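Local coordinates for cyclic nucleotide-binding protein (PDB 3FX3) that probably binds DNA as a transcription regulator of the Crp type, pairing a cyclic nucleotide-binding domain with a helix-turn-helix domain, at residues I19-E24 against A133-H138; R14-I19 against G83-E88; D28-Q33 against P115-L120; I55-D60 against E108-P113. All blocks are in the same frame, centred on the assembly; numbering follows the deposited sequence. Where two conformers were deposited one is given.

Interaction 1. Residues I19-E24 against A133-H138; sequences IRSLPE and ATTFGH
T134 lays its methyl CG2 against the backbone of S21, 3.9 Å from S21 CA, while the neighbouring methyl, T135 CG2, sits 3.8 Å from S21 OG. Two successive threonines of helix 125-147 thus set their methyls against S21, one at its backbone and one at its hydroxyl. In T134 the methyl lies opposite the backbone N, and the hydroxyl, anti to the carbonyl carbon (chi1 -64°), is left for polar partners: a water joins T134 OG1 (2.8 Å) to S21 O (2.7 Å), and R93 of the second subunit donates to the same hydroxyl. No direct hydrogen bond links the two segments. S21 OG turns back to L17 O, one turn earlier, and T135 OG1 bonds both L132 O and T135 OG1 of the second subunit. One helical turn beyond T134, H138 presents CE1 to R20 NH1 at 3.7 Å. The two side chains cross at about a right angle with guanidinium and ring planes 60° apart, an oblique approach; the bend of R20 at chi3 goes with a hydrogen bond from its NE to N15 O. A charge on H138 would probably be disfavoured by the nearby guanidinium. The contact sets the end of the short helix 17-20 beside the long helix 125-147, with L22 turned back onto helix 24-31 and F136 of the second subunit packed on S21 across the dimer interface.

Interaction 2. Residues R14-I19 against G83-E88; sequences RNSLLI and GESFGE
S85 is the tightly held centre of this contact. Its CB packs 3.7 Å from S16 CB and about as near L18 CB, and its hydroxyl, placed between the backbone N and the carbonyl carbon (chi1 58°), points at the start of helix 17-20. There S85 OG accepts from L18 N at 3.0 Å with an N-H...O angle of 157°, and donates to E88 OE2, met nearly along its C-O axis, in a bond modelled unusually short. Accepting one bond and giving another fixes the hydroxyl's rotation. S16 is the N-cap of the same helix: its OG accepts from I19 N at 3.2 Å and also bonds A13 O, so two serines, one from each segment, serve amides of the first turn. S16 CA adds a close CA-H...O contact of 3.1 Å with G83 O. E88, bent at chi2, brings OE2 within 4.0 Å of L17 CD2, while its OE1 bonds H140 of the second subunit. The looser side is where a water bridges L17 N and S85 N and the exposed N15 merely brushes the glycine carbonyl. The short helix 17-20 thus rests on strand 84-86, an outer strand of its four-stranded sheet, with V57 of strand 54-58 beneath both serines and helix 24-31 against I19.

Interaction 3. Residues D28-Q33 against P115-L120; sequences DALLSQ and PVFVSL. With PO4 (phosphate ion), chain F.
In L30 the first torsion (178°) swings CG away from the backbone nitrogen, and an unstaggered chi2 of 148° then sends CD1 to helix 114-123; Q33, with CG opposite the carbonyl carbon and an extended chain, reaches along the same side. L30 CD1 meets F117 CD1 at 3.9 Å, approaching the ring obliquely, and lies 4.3 Å from L120 CD2; L30 CG stands 4.4 Å from V116 CG1. Around V116 the contact changes character. Both its methyls press against the terminal amide of Q33, CG2 at 3.5 Å from OE1 and CG1 at 3.8 Å from NE2, so the valine branch spans the amide. What fixes that amide is a bond within its own segment: Q33 NE2 donates to A29 O at 3.2 Å, nearly straight. A29 O lies in the amide plane, yet the nitrogen stands well above the carbonyl plane of A29. On the partner helix, P115 O takes both S119 N and S119 OG. Just past the helical part of 28-33, S32 OG donates to O3 of a phosphate ion at 2.9 Å; K10 also binds this ion, which probably came from the crystallisation liquor. I112 underlies L30, and I131 of helix 125-147 closes on F117. With no hydrogen bond between the segments, their union rests on apolar packing, chiefly of V116 and L30, with F117 and L120 behind, while Q33 NE2 and S119 OG bond to backbone carbonyls of their own segments.

Interaction 4. Residues I55-D60 against E108-P113; sequences IHVVID and EVMHIP
H56 ND1 and H111 ND1 share a hydrogen bond of 2.8 Å, and either ring could be the donor. The rings meet edge to edge with planes at 88°, each nitrogen lying in the plane of the other ring. Their far nitrogens are held as well, H56 NE2 by Y97 and H111 NE2 by Y39, which pins both rings at two points. V109 CG1 lies above one face of the H111 ring, toward its rim. The backbones pair around this non-hydrogen-bonded site: I55 and I112 exchange two bonds, as do V57 and M110, where M110 N reaches V57 O at 2.8 Å and 172°. At the far end E108 O accepts from I59 N (2.9 Å) and D60 N (3.2 Å), both from the same face of its plane. On the face opposite the histidines, V57 CG2 touches the methyl CE of selenomethionine M110 at 3.7 Å, the two side chains lying alongside, and I59 CD1 rests 4.0 Å from M110 CB. Helix 7-13 packs over I59 and M110. Two residues, I59 and D60, facing the single E108 make a classic beta bulge, here where the chain turns a corner between sheets of the antiparallel beta roll characteristic of cyclic nucleotide-binding domains.

How the interactions relate
From the N terminus, residues 14-19 come first and meet 83-88 in interaction 2, while 19-24, sharing I19, wait until 133-138 to close the longest loop, interaction 1. Interactions 1 and 2 therefore cross. Segment 28-33 pairs with 115-120, so interaction 3 lies within the span of interaction 1 and encloses interaction 4, 55-60 with 108-113; interaction 2 crosses both 3 and 4. A salt bridge from R14 to D28 ties 2 to 3, and backbone bonds between strands 54-58 and 84-86 tie 2 to 4. Together they fasten the N-terminal helices to the beta roll, to helix 114-123 and to the long helix at the dimer interface.

Interaction 1. Residues I19-E24 against A133-H138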
loop_
_atom_site.group_PDB
_atom_site.type_symbol
_atom_site.label_atom_id
_atom_site.label_comp_id
_atom_site.label_asym_id
_atom_site.label_seq_id
_atom_site.Cartn_x
_atom_site.Cartn_y
_atom_site.Cartn_z
ATOM N N ILE B 19 -6.745 6.738 11.890
ATOM C CA ILE B 19 -7.608 6.203 12.925
ATOM C C ILE B 19 -7.784 4.671 12.782
ATOM O O ILE B 19 -7.776 3.947 13.773
ATOM C CB ILE B 19 -8.958 6.932 12.964
ATOM C CG1 ILE B 19 -8.729 8.438 13.199
ATOM C CG2 ILE B 19 -9.873 6.303 14.058
ATOM C CD1 ILE B 19 -7.977 8.806 14.522
ATOM N N ARG B 20 -7.871 4.188 11.556
ATOM C CA ARG B 20 -7.894 2.747 11.319
ATOM C C ARG B 20 -6.645 2.050 11.859
ATOM O O ARG B 20 -6.711 0.881 12.158
ATOM C CB ARG B 20 -7.947 2.415 9.828
ATOM C CG ARG B 20 -9.309 2.390 9.201
ATOM C CD ARG B 20 -9.124 1.996 7.718
ATOM N NE ARG B 20 -8.684 3.135 6.889
ATOM C CZ ARG B 20 -7.977 3.069 5.741
ATOM N NH1 ARG B 20 -7.540 1.907 5.232
ATOM N NH2 ARG B 20 -7.709 4.204 5.089
ATOM N N SER B 21 -5.507 2.741 11.899
ATOM C CA SER B 21 -4.279 2.120 12.376
ATOM C C SER B 21 -4.192 1.991 13.898
ATOM O O SER B 21 -3.331 1.276 14.397
ATOM C CB SER B 21 -3.087 2.902 11.876
ATOM O OG SER B 21 -3.130 2.934 10.443
ATOM N N LEU B 22 -5.039 2.701 14.629
ATOM C CA LEU B 22 -4.932 2.730 16.073
ATOM C C LEU B 22 -5.586 1.502 16.725
ATOM O O LEU B 22 -6.539 0.951 16.219
ATOM C CB LEU B 22 -5.606 3.957 16.653
ATOM C CG LEU B 22 -5.172 5.317 16.173
ATOM C CD1 LEU B 22 -6.085 6.378 16.822
ATOM C CD2 LEU B 22 -3.684 5.586 16.446
ATOM N N PRO B 23 -5.071 1.087 17.870
ATOM C CA PRO B 23 -5.803 0.068 18.613
ATOM C C PRO B 23 -7.143 0.619 19.095
ATOM O O PRO B 23 -7.231 1.738 19.612
ATOM C CB PRO B 23 -4.868 -0.286 19.778
ATOM C CG PRO B 23 -3.759 0.721 19.748
ATOM C CD PRO B 23 -3.945 1.652 18.624
ATOM N N GLU B 24 -8.179 -0.172 18.867
ATOM C CA GLU B 24 -9.581 0.258 19.036
ATOM C C GLU B 24 -9.879 0.872 20.422
ATOM O O GLU B 24 -10.621 1.849 20.515
ATOM C CB GLU B 24 -10.527 -0.909 18.720
ATOM C CG GLU B 24 -10.240 -2.165 19.557
ATOM C CD GLU B 24 -11.113 -3.386 19.180
ATOM O OE1 GLU B 24 -11.768 -3.362 18.113
ATOM O OE2 GLU B 24 -11.134 -4.363 19.976
ATOM N N ALA B 133 2.471 -2.777 14.104
ATOM C CA ALA B 133 2.108 -4.117 13.626
ATOM C C ALA B 133 1.067 -3.931 12.510
ATOM O O ALA B 133 1.206 -4.488 11.417
ATOM C CB ALA B 133 1.541 -5.006 14.741
ATOM N N THR B 134 0.068 -3.089 12.785
ATOM C CA THR B 134 -1.036 -2.867 11.862
ATOM C C THR B 134 -0.563 -2.258 10.533
ATOM O O THR B 134 -0.974 -2.722 9.467
ATOM C CB THR B 134 -2.121 -2.012 12.521
ATOM O OG1 THR B 134 -2.660 -2.753 13.616
ATOM C CG2 THR B 134 -3.304 -1.598 11.472
ATOM N N THR B 135 0.326 -1.258 10.597
ATOM C CA THR B 135 0.768 -0.600 9.423
ATOM C C THR B 135 1.659 -1.530 8.613
ATOM O O THR B 135 1.591 -1.511 7.384
ATOM C CB THR B 135 1.444 0.788 9.697
ATOM O OG1 THR B 135 2.613 0.630 10.492
ATOM C CG2 THR B 135 0.504 1.743 10.420
ATOM N N PHE B 136 2.446 -2.389 9.257
ATOM C CA PHE B 136 3.208 -3.390 8.486
ATOM C C PHE B 136 2.291 -4.333 7.728
ATOM O O PHE B 136 2.540 -4.662 6.567
ATOM C CB PHE B 136 4.175 -4.195 9.358
ATOM C CG PHE B 136 5.555 -3.551 9.521
ATOM C CD1 PHE B 136 6.350 -3.255 8.410
ATOM C CD2 PHE B 136 6.074 -3.298 10.771
ATOM C CE1 PHE B 136 7.641 -2.693 8.573
ATOM C CE2 PHE B 136 7.372 -2.760 10.939
ATOM C CZ PHE B 136 8.130 -2.426 9.856
ATOM N N GLY B 137 1.217 -4.773 8.367
ATOM C CA GLY B 137 0.354 -5.759 7.704
ATOM C C GLY B 137 -0.306 -5.072 6.507
ATOM O O GLY B 137 -0.440 -5.641 5.415
ATOM N N HIS B 138 -0.667 -3.823 6.706
ATOM C CA HIS B 138 -1.264 -3.023 5.658
ATOM C C HIS B 138 -0.270 -2.759 4.511
ATOM O O HIS B 138 -0.620 -2.909 3.344
ATOM C CB HIS B 138 -1.851 -1.729 6.283
ATOM C CG HIS B 138 -2.770 -0.962 5.384
ATOM N ND1 HIS B 138 -3.260 0.286 5.716
ATOM C CD2 HIS B 138 -3.260 -1.236 4.147
ATOM C CE1 HIS B 138 -4.037 0.729 4.740
ATOM N NE2 HIS B 138 -4.051 -0.172 3.779
HETATM O O HOH W 1 -3.437 -1.091 15.677
#

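Interaction 2. Residues R14-I19 against G83-E88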
loop_
_atom_site.group_PDB
_atom_site.type_symbol
_atom_site.label_atom_id
_atom_site.label_comp_id
_atom_site.label_asym_id
_atom_site.label_seq_id
_atom_site.Cartn_x
_atom_site.Cartn_y
_atom_site.Cartn_z
ATOM N N ARG B 14 -13.145 7.731 11.459
ATOM C CA ARG B 14 -12.737 6.327 11.669
ATOM C C ARG B 14 -12.371 5.570 10.386
ATOM O O ARG B 14 -11.708 4.558 10.436
ATOM C CB ARG B 14 -13.807 5.586 12.459
ATOM C CG ARG B 14 -13.845 5.971 13.949
ATOM C CD ARG B 14 -15.111 5.463 14.620
ATOM N NE ARG B 14 -15.100 5.702 16.062
ATOM C CZ ARG B 14 -14.460 4.938 16.954
ATOM N NH1 ARG B 14 -13.767 3.864 16.582
ATOM N NH2 ARG B 14 -14.515 5.241 18.241
ATOM N N ASN B 15 -12.777 6.087 9.239
ATOM C CA ASN B 15 -12.370 5.522 7.963
ATOM C C ASN B 15 -10.956 5.924 7.527
ATOM O O ASN B 15 -10.437 5.377 6.561
ATOM C CB ASN B 15 -13.373 5.952 6.881
ATOM C CG ASN B 15 -14.764 5.404 7.126
ATOM O OD1 ASN B 15 -14.936 4.302 7.664
ATOM N ND2 ASN B 15 -15.767 6.176 6.742
ATOM N N SER B 16 -10.340 6.883 8.218
ATOM C CA SER B 16 -9.021 7.368 7.815
ATOM C C SER B 16 -7.890 6.390 8.166
ATOM O O SER B 16 -7.976 5.623 9.115
ATOM C CB SER B 16 -8.716 8.714 8.463
ATOM O OG SER B 16 -8.468 8.583 9.859
ATOM N N LEU B 17 -6.837 6.448 7.383
ATOM C CA LEU B 17 -5.615 5.710 7.655
ATOM C C LEU B 17 -5.104 5.873 9.101
ATOM O O LEU B 17 -4.765 4.884 9.767
ATOM C CB LEU B 17 -4.539 6.176 6.670
ATOM C CG LEU B 17 -3.233 5.427 6.707
ATOM C CD1 LEU B 17 -3.527 4.025 6.129
ATOM C CD2 LEU B 17 -2.130 6.160 5.924
ATOM N N LEU B 18 -5.044 7.110 9.578
ATOM C CA LEU B 18 -4.609 7.378 10.951
ATOM C C LEU B 18 -5.430 6.578 11.966
ATOM O O LEU B 18 -4.886 5.851 12.798
ATOM C CB LEU B 18 -4.743 8.852 11.279
ATOM C CG LEU B 18 -4.381 9.272 12.701
ATOM C CD1 LEU B 18 -2.887 9.055 13.005
ATOM C CD2 LEU B 18 -4.764 10.734 12.886
ATOM N N ILE B 19 -6.745 6.738 11.890
ATOM C CA ILE B 19 -7.608 6.203 12.925
ATOM C C ILE B 19 -7.784 4.671 12.782
ATOM O O ILE B 19 -7.776 3.947 13.773
ATOM C CB ILE B 19 -8.958 6.932 12.964
ATOM C CG1 ILE B 19 -8.729 8.438 13.199
ATOM C CG2 ILE B 19 -9.873 6.303 14.058
ATOM C CD1 ILE B 19 -7.977 8.806 14.522
ATOM N N GLY B 83 -13.055 11.347 5.023
ATOM C CA GLY B 83 -12.579 10.080 5.550
ATOM C C GLY B 83 -11.111 9.822 5.302
ATOM O O GLY B 83 -10.655 8.712 5.487
ATOM N N GLU B 84 -10.350 10.823 4.876
ATOM C CA GLU B 84 -8.932 10.598 4.585
ATOM C C GLU B 84 -8.051 11.445 5.467
ATOM O O GLU B 84 -8.349 12.638 5.700
ATOM C CB GLU B 84 -8.621 10.879 3.109
ATOM C CG GLU B 84 -9.455 10.019 2.156
ATOM C CD GLU B 84 -9.138 10.284 0.682
ATOM O OE1 GLU B 84 -8.913 11.448 0.257
ATOM O OE2 GLU B 84 -9.107 9.291 -0.067
ATOM N N SER B 85 -6.968 10.839 5.957
ATOM C CA SER B 85 -6.019 11.548 6.818
ATOM C C SER B 85 -4.776 11.899 6.042
ATOM O O SER B 85 -4.478 11.283 5.030
ATOM C CB SER B 85 -5.608 10.711 8.044
ATOM O OG SER B 85 -5.027 9.478 7.667
ATOM N N PHE B 86 -4.053 12.901 6.510
ATOM C CA PHE B 86 -2.756 13.206 5.930
ATOM C C PHE B 86 -1.906 13.975 6.948
ATOM O O PHE B 86 -2.431 14.477 7.945
ATOM C CB PHE B 86 -2.926 13.986 4.605
ATOM C CG PHE B 86 -3.595 15.342 4.759
ATOM C CD1 PHE B 86 -4.949 15.460 4.697
ATOM C CD2 PHE B 86 -2.846 16.484 4.972
ATOM C CE1 PHE B 86 -5.572 16.682 4.849
ATOM C CE2 PHE B 86 -3.462 17.726 5.093
ATOM C CZ PHE B 86 -4.841 17.814 5.045
ATOM N N GLY B 87 -0.598 14.081 6.683
ATOM C CA GLY B 87 0.332 14.743 7.571
ATOM C C GLY B 87 0.895 13.920 8.716
ATOM O O GLY B 87 1.558 14.475 9.609
ATOM N N GLU B 88 0.628 12.606 8.709
ATOM C CA GLU B 88 1.069 11.720 9.791
ATOM C C GLU B 88 2.586 11.739 9.914
ATOM O O GLU B 88 3.111 12.006 11.002
ATOM C CB GLU B 88 0.603 10.258 9.605
ATOM C CG GLU B 88 -0.891 10.033 9.445
ATOM C CD GLU B 88 -1.389 10.120 8.003
ATOM O OE1 GLU B 88 -0.665 10.627 7.122
ATOM O OE2 GLU B 88 -2.530 9.675 7.752
HETATM O O HOH W 2 -6.908 7.961 4.917
#

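Interaction 3. Residues D28-Q33 against P115-L120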
loop_
_atom_site.group_PDB
_atom_site.type_symbol
_atom_site.label_atom_id
_atom_site.label_comp_id
_atom_site.label_asym_id
_atom_site.label_seq_id
_atom_site.Cartn_x
_atom_site.Cartn_y
_atom_site.Cartn_z
ATOM N N ASP B 28 -11.303 6.413 21.132
ATOM C CA ASP B 28 -12.285 7.393 21.650
ATOM C C ASP B 28 -11.578 8.508 22.414
ATOM O O ASP B 28 -11.883 9.690 22.222
ATOM C CB ASP B 28 -13.309 6.741 22.594
ATOM C CG ASP B 28 -14.356 5.909 21.868
ATOM O OD1 ASP B 28 -14.491 6.037 20.629
ATOM O OD2 ASP B 28 -15.073 5.122 22.556
ATOM N N ALA B 29 -10.632 8.134 23.270
ATOM C CA ALA B 29 -9.914 9.114 24.083
ATOM C C ALA B 29 -9.176 10.099 23.166
ATOM O O ALA B 29 -9.158 11.296 23.438
ATOM C CB ALA B 29 -8.933 8.417 25.073
ATOM N N LEU B 30 -8.610 9.613 22.072
ATOM C CA LEU B 30 -7.857 10.495 21.166
ATOM C C LEU B 30 -8.784 11.411 20.337
ATOM O O LEU B 30 -8.516 12.605 20.199
ATOM C CB LEU B 30 -6.919 9.687 20.294
ATOM C CG LEU B 30 -6.075 10.421 19.242
ATOM C CD1 LEU B 30 -4.744 9.765 19.021
ATOM C CD2 LEU B 30 -6.808 10.441 17.918
ATOM N N LEU B 31 -9.887 10.857 19.824
ATOM C CA LEU B 31 -10.875 11.642 19.099
ATOM C C LEU B 31 -11.474 12.746 19.980
ATOM O O LEU B 31 -11.839 13.826 19.476
ATOM C CB LEU B 31 -11.996 10.753 18.556
ATOM C CG LEU B 31 -11.651 9.770 17.424
ATOM C CD1 LEU B 31 -12.916 9.061 16.988
ATOM C CD2 LEU B 31 -10.968 10.442 16.234
ATOM N N SER B 32 -11.567 12.489 21.284
ATOM C CA SER B 32 -12.107 13.478 22.221
ATOM C C SER B 32 -11.172 14.662 22.399
ATOM O O SER B 32 -11.588 15.653 22.943
ATOM C CB SER B 32 -12.383 12.867 23.605
ATOM O OG SER B 32 -13.587 12.103 23.609
ATOM N N GLN B 33 -9.916 14.548 21.942
ATOM C CA GLN B 33 -8.965 15.648 22.026
ATOM C C GLN B 33 -8.785 16.357 20.681
ATOM O O GLN B 33 -7.899 17.190 20.530
ATOM C CB GLN B 33 -7.647 15.119 22.567
ATOM C CG GLN B 33 -7.804 14.677 24.020
ATOM C CD GLN B 33 -6.565 14.051 24.551
ATOM O OE1 GLN B 33 -5.652 14.758 24.976
ATOM N NE2 GLN B 33 -6.509 12.709 24.549
ATOM N N PRO B 115 1.186 16.470 19.859
ATOM C CA PRO B 115 1.590 15.997 21.183
ATOM C C PRO B 115 0.579 15.048 21.822
ATOM O O PRO B 115 0.987 14.196 22.593
ATOM C CB PRO B 115 1.785 17.289 22.017
ATOM C CG PRO B 115 1.937 18.416 20.967
ATOM C CD PRO B 115 1.012 17.940 19.827
ATOM N N VAL B 116 -0.699 15.118 21.455
ATOM C CA VAL B 116 -1.674 14.185 22.016
ATOM C C VAL B 116 -1.354 12.745 21.574
ATOM O O VAL B 116 -1.437 11.792 22.363
ATOM C CB VAL B 116 -3.104 14.577 21.596
ATOM C CG1 VAL B 116 -4.074 13.398 21.743
ATOM C CG2 VAL B 116 -3.560 15.857 22.393
ATOM N N PHE B 117 -0.990 12.594 20.312
ATOM C CA PHE B 117 -0.698 11.291 19.762
ATOM C C PHE B 117 0.698 10.817 20.210
ATOM O O PHE B 117 0.879 9.673 20.625
ATOM C CB PHE B 117 -0.802 11.376 18.242
ATOM C CG PHE B 117 -0.675 10.071 17.530
ATOM C CD1 PHE B 117 -1.094 8.885 18.093
ATOM C CD2 PHE B 117 -0.168 10.034 16.258
ATOM C CE1 PHE B 117 -0.965 7.679 17.380
ATOM C CE2 PHE B 117 -0.047 8.839 15.562
ATOM C CZ PHE B 117 -0.455 7.668 16.129
ATOM N N VAL B 118 1.687 11.693 20.106
ATOM C CA VAL B 118 3.039 11.341 20.491
ATOM C C VAL B 118 3.168 10.988 21.982
ATOM O O VAL B 118 3.822 9.979 22.348
ATOM C CB VAL B 118 4.037 12.454 20.066
ATOM C CG1 VAL B 118 5.374 12.262 20.726
ATOM C CG2 VAL B 118 4.195 12.446 18.513
ATOM N N SER B 119 2.518 11.757 22.844
ATOM C CA SER B 119 2.701 11.542 24.258
ATOM C C SER B 119 2.110 10.185 24.680
ATOM O O SER B 119 2.706 9.479 25.507
ATOM C CB SER B 119 2.143 12.686 25.094
ATOM O OG SER B 119 0.738 12.602 25.098
ATOM N N LEU B 120 0.988 9.807 24.076
ATOM C CA LEU B 120 0.407 8.454 24.269
ATOM C C LEU B 120 1.460 7.362 24.043
ATOM O O LEU B 120 1.653 6.443 24.869
ATOM C CB LEU B 120 -0.742 8.301 23.267
ATOM C CG LEU B 120 -1.848 7.274 23.381
ATOM C CD1 LEU B 120 -2.567 7.416 24.711
ATOM C CD2 LEU B 120 -2.858 7.442 22.167
HETATM P P PO4 F . -15.561 15.478 22.876
HETATM O O1 PO4 F . -14.332 16.279 23.268
HETATM O O2 PO4 F . -15.575 15.141 21.392
HETATM O O3 PO4 F . -15.579 14.236 23.749
HETATM O O4 PO4 F . -16.798 16.327 23.102
#

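Interaction 4. Residues I55-D60 against E108-P113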
loop_
_atom_site.group_PDB
_atom_site.type_symbol
_atom_site.label_atom_id
_atom_site.label_comp_id
_atom_site.label_asym_id
_atom_site.label_seq_id
_atom_site.Cartn_x
_atom_site.Cartn_y
_atom_site.Cartn_z
ATOM N N ILE B 55 -2.108 16.344 13.026
ATOM C CA ILE B 55 -2.372 15.454 11.922
ATOM C C ILE B 55 -3.810 15.725 11.499
ATOM O O ILE B 55 -4.666 15.970 12.340
ATOM C CB ILE B 55 -2.218 13.984 12.337
ATOM C CG1 ILE B 55 -0.778 13.713 12.830
ATOM C CG2 ILE B 55 -2.529 13.069 11.184
ATOM C CD1 ILE B 55 -0.589 12.298 13.434
ATOM N N HIS B 56 -4.068 15.643 10.210
ATOM C CA HIS B 56 -5.313 16.147 9.626
ATOM C C HIS B 56 -6.162 15.067 9.023
ATOM O O HIS B 56 -5.666 14.202 8.329
ATOM C CB HIS B 56 -4.990 17.216 8.575
ATOM C CG HIS B 56 -3.912 18.149 9.012
ATOM N ND1 HIS B 56 -4.128 19.168 9.912
ATOM C CD2 HIS B 56 -2.588 18.183 8.716
ATOM C CE1 HIS B 56 -2.993 19.809 10.130
ATOM N NE2 HIS B 56 -2.041 19.234 9.413
ATOM N N VAL B 57 -7.458 15.161 9.276
ATOM C CA VAL B 57 -8.438 14.256 8.739
ATOM C C VAL B 57 -9.617 15.044 8.140
ATOM O O VAL B 57 -10.315 15.793 8.864
ATOM C CB VAL B 57 -8.983 13.327 9.837
ATOM C CG1 VAL B 57 -9.918 12.305 9.210
ATOM C CG2 VAL B 57 -7.833 12.614 10.609
ATOM N N VAL B 58 -9.836 14.898 6.837
ATOM C CA VAL B 58 -10.945 15.581 6.165
ATOM C C VAL B 58 -12.252 14.902 6.571
ATOM O O VAL B 58 -12.341 13.676 6.531
ATOM C CB VAL B 58 -10.777 15.567 4.647
ATOM C CG1 VAL B 58 -11.915 16.384 3.949
ATOM C CG2 VAL B 58 -9.394 16.100 4.276
ATOM N N ILE B 59 -13.213 15.687 7.063
ATOM C CA ILE B 59 -14.539 15.198 7.406
ATOM C C ILE B 59 -15.490 15.441 6.239
ATOM O O ILE B 59 -16.369 14.616 5.965
ATOM C CB ILE B 59 -15.087 15.898 8.639
ATOM C CG1 ILE B 59 -14.142 15.686 9.829
ATOM C CG2 ILE B 59 -16.518 15.428 8.942
ATOM C CD1 ILE B 59 -13.701 14.237 10.084
ATOM N N ASP B 60 -15.299 16.553 5.540
ATOM C CA ASP B 60 -16.133 16.898 4.384
ATOM C C ASP B 60 -15.372 17.827 3.458
ATOM O O ASP B 60 -14.588 18.654 3.936
ATOM C CB ASP B 60 -17.404 17.635 4.843
ATOM C CG ASP B 60 -18.463 17.727 3.735
ATOM O OD1 ASP B 60 -18.950 16.670 3.273
ATOM O OD2 ASP B 60 -18.766 18.842 3.293
ATOM N N GLU B 108 -14.721 20.695 6.172
ATOM C CA GLU B 108 -14.610 20.477 7.613
ATOM C C GLU B 108 -13.451 19.528 7.823
ATOM O O GLU B 108 -13.342 18.542 7.121
ATOM C CB GLU B 108 -15.873 19.825 8.187
ATOM C CG GLU B 108 -16.995 20.792 8.342
ATOM C CD GLU B 108 -18.271 20.139 8.841
ATOM O OE1 GLU B 108 -18.214 19.060 9.502
ATOM O OE2 GLU B 108 -19.344 20.733 8.567
ATOM N N VAL B 109 -12.601 19.836 8.797
ATOM C CA VAL B 109 -11.440 19.031 9.110
ATOM C C VAL B 109 -11.397 18.769 10.616
ATOM O O VAL B 109 -11.782 19.608 11.436
ATOM C CB VAL B 109 -10.167 19.722 8.650
ATOM C CG1 VAL B 109 -8.912 18.865 8.954
ATOM C CG2 VAL B 109 -10.264 20.087 7.172
HETATM N N MSE B 110 -10.921 17.584 10.970
HETATM C CA MSE B 110 -10.604 17.239 12.323
HETATM C C MSE B 110 -9.097 17.224 12.466
HETATM O O MSE B 110 -8.392 16.469 11.781
HETATM C CB MSE B 110 -11.156 15.853 12.664
HETATM C CG MSE B 110 -11.065 15.530 14.155
HETATM SE SE MSE B 110 -11.458 13.653 14.492
HETATM C CE MSE B 110 -9.854 12.870 13.708
ATOM N N HIS B 111 -8.592 18.027 13.374
ATOM C CA HIS B 111 -7.149 18.092 13.605
ATOM C C HIS B 111 -6.832 17.394 14.939
ATOM O O HIS B 111 -7.400 17.736 15.965
ATOM C CB HIS B 111 -6.682 19.554 13.690
ATOM C CG HIS B 111 -6.986 20.384 12.482
ATOM N ND1 HIS B 111 -6.175 20.406 11.368
ATOM C CD2 HIS B 111 -7.949 21.316 12.262
ATOM C CE1 HIS B 111 -6.682 21.244 10.479
ATOM N NE2 HIS B 111 -7.732 21.837 11.008
ATOM N N ILE B 112 -5.903 16.456 14.927
ATOM C CA ILE B 112 -5.426 15.823 16.160
ATOM C C ILE B 112 -4.084 16.445 16.514
ATOM O O ILE B 112 -3.129 16.304 15.742
ATOM C CB ILE B 112 -5.211 14.335 15.987
ATOM C CG1 ILE B 112 -6.501 13.637 15.541
ATOM C CG2 ILE B 112 -4.739 13.723 17.333
ATOM C CD1 ILE B 112 -7.644 13.801 16.509
ATOM N N PRO B 113 -3.996 17.141 17.660
ATOM C CA PRO B 113 -2.699 17.751 17.963
ATOM C C PRO B 113 -1.604 16.696 18.082
ATOM O O PRO B 113 -1.817 15.661 18.675
ATOM C CB PRO B 113 -2.912 18.466 19.297
ATOM C CG PRO B 113 -4.375 18.584 19.453
ATOM C CD PRO B 113 -5.032 17.486 18.635
#